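Polymerase cofactor VP35 (Reston ebolavirus, PDB 3L2A) probably binds double-stranded RNA through its interferon inhibitory domain to blunt host antiviral signalling, and serves as a cofactor of the viral RNA polymerase. Local coordinates at residues Q33-I38 with P74-V79. Residues are numbered along the deposited sequence; the frame is centred on the assembly and turned at random.
Sequences QVICKI and PIFQDV
Ile-38 meets three residues of 74-79 at once, with its CG2 and CD1 methyls sharing the work. Its CG2 methyl comes 3.7 Å from Ile-75 CG1, the two chains running past each other in opposite directions. The same methyl lies 3.8 Å from Phe-76 CE1, and the longer branch brings CD1 to an equal 3.8 Å from that ring carbon. Beyond it, Ile-38 CD1 reaches tip to tip toward Val-79, ending 4.1 Å from Val-79 CG1. With CG1 opposite its own carbonyl carbon (chi1 -75°), Ile-38 spreads its two branches so that one serves Ile-75 and the other Val-79, while both touch the ring carbon CE1.

One helical turn earlier, Ile-35 crosses Phe-76 at about a right angle. Its CG1 and CG2 each stand 3.9 Å from Phe-76 CZ, and both branches approach CZ from the same side of the ring plane. Although the CB of Phe-76 does not face 33-38, chi1 of -63° carries the ring in toward the two isoleucines. On the opposite face, Ile-75 CG2 sits 3.6 Å above the ring plane, displaced toward the rim, which probably limits the ring's rotation.

Further out, Ile-48 of helix 45-57 touches both Ile-35 and Phe-76, and helix 62-72 adds Leu-66 against Ile-35 and Ile-69 against Phe-76. The short helix 75-78 is thereby joined to helix 27-41 within the helical part of the interferon inhibitory domain, just before Val-79 leaves helical geometry and the chain heads for strand 83-85. Because every close pair across the contact is carbon to carbon, the 243 Å² buried between the segments is probably held by van der Waals contact and the hydrophobic effect.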
# COMPACT_ATOMS: atom_id res chain seq x y z
N GLN A 33 0.28 -3.91 -2.83
CA GLN A 33 1.64 -4.38 -3.16
C GLN A 33 2.68 -3.96 -2.12
O GLN A 33 3.55 -4.76 -1.74
CB GLN A 33 2.04 -3.88 -4.54
CG GLN A 33 1.10 -4.36 -5.60
CD GLN A 33 1.33 -3.66 -6.91
OE1 GLN A 33 2.47 -3.56 -7.38
NE2 GLN A 33 0.26 -3.18 -7.53
N VAL A 34 2.57 -2.72 -1.67
CA VAL A 34 3.50 -2.14 -0.69
C VAL A 34 3.36 -2.91 0.63
O VAL A 34 4.36 -3.30 1.23
CB VAL A 34 3.22 -0.63 -0.49
CG1 VAL A 34 3.93 -0.09 0.78
CG2 VAL A 34 3.63 0.20 -1.77
N ILE A 35 2.12 -3.13 1.04
CA ILE A 35 1.84 -3.85 2.32
C ILE A 35 2.31 -5.28 2.23
O ILE A 35 2.93 -5.80 3.17
CB ILE A 35 0.33 -3.78 2.61
CG1 ILE A 35 -0.02 -2.35 3.08
CG2 ILE A 35 -0.12 -4.85 3.63
CD1 ILE A 35 -1.57 -2.12 3.25
N CYS A 36 2.01 -5.94 1.11
CA CYS A 36 2.43 -7.34 1.00
C CYS A 36 3.95 -7.52 0.94
O CYS A 36 4.48 -8.48 1.48
CB CYS A 36 1.76 -8.06 -0.18
SG CYS A 36 0.03 -8.29 0.08
N LYS A 37 4.65 -6.62 0.26
CA LYS A 37 6.12 -6.66 0.25
C LYS A 37 6.69 -6.46 1.67
O LYS A 37 7.56 -7.22 2.13
CB LYS A 37 6.68 -5.60 -0.71
CG LYS A 37 8.19 -5.68 -0.77
CD LYS A 37 8.77 -4.92 -1.96
CE LYS A 37 10.18 -5.42 -2.25
NZ LYS A 37 11.01 -5.51 -1.02
N ILE A 38 6.19 -5.44 2.37
CA ILE A 38 6.70 -5.16 3.71
C ILE A 38 6.34 -6.34 4.64
O ILE A 38 7.15 -6.82 5.43
CB ILE A 38 6.16 -3.80 4.23
CG1 ILE A 38 6.89 -2.67 3.50
CG2 ILE A 38 6.34 -3.71 5.74
CD1 ILE A 38 6.13 -1.34 3.54
N PRO A 74 2.53 -1.95 13.66
CA PRO A 74 3.72 -1.13 13.91
C PRO A 74 4.74 -1.01 12.81
O PRO A 74 5.41 0.04 12.71
CB PRO A 74 4.38 -1.83 15.10
CG PRO A 74 3.29 -2.35 15.87
CD PRO A 74 2.27 -2.84 14.82
N ILE A 75 4.91 -2.06 12.00
CA ILE A 75 5.93 -2.04 10.94
C ILE A 75 5.77 -0.86 9.98
O ILE A 75 6.75 -0.38 9.44
CB ILE A 75 5.98 -3.38 10.12
CG1 ILE A 75 7.27 -3.50 9.31
CG2 ILE A 75 4.73 -3.59 9.24
CD1 ILE A 75 8.51 -3.66 10.17
N PHE A 76 4.54 -0.38 9.82
CA PHE A 76 4.25 0.70 8.87
C PHE A 76 4.61 2.06 9.40
O PHE A 76 4.59 3.04 8.67
CB PHE A 76 2.81 0.60 8.34
CG PHE A 76 2.58 -0.65 7.58
CD1 PHE A 76 3.17 -0.83 6.33
CD2 PHE A 76 1.80 -1.68 8.12
CE1 PHE A 76 2.99 -2.00 5.61
CE2 PHE A 76 1.63 -2.86 7.40
CZ PHE A 76 2.21 -3.02 6.17
N GLN A 77 4.99 2.09 10.67
CA GLN A 77 5.64 3.25 11.26
C GLN A 77 7.17 3.09 11.24
O GLN A 77 7.89 4.08 11.22
CB GLN A 77 5.11 3.47 12.69
CG GLN A 77 3.73 4.09 12.70
CD GLN A 77 2.94 3.72 13.92
OE1 GLN A 77 2.73 2.53 14.21
NE2 GLN A 77 2.49 4.73 14.66
N ASP A 78 7.63 1.83 11.23
CA ASP A 78 9.06 1.48 11.32
C ASP A 78 9.76 1.64 9.95
O ASP A 78 10.97 1.79 9.89
CB ASP A 78 9.27 0.00 11.76
CG ASP A 78 8.71 -0.36 13.18
OD1 ASP A 78 8.47 0.54 14.03
OD2 ASP A 78 8.56 -1.59 13.45
N VAL A 79 9.00 1.54 8.86
CA VAL A 79 9.57 1.43 7.51
C VAL A 79 9.04 2.57 6.64
O VAL A 79 7.86 2.89 6.72
CB VAL A 79 9.18 0.05 6.88
CG1 VAL A 79 9.51 -0.03 5.42
CG2 VAL A 79 9.85 -1.10 7.62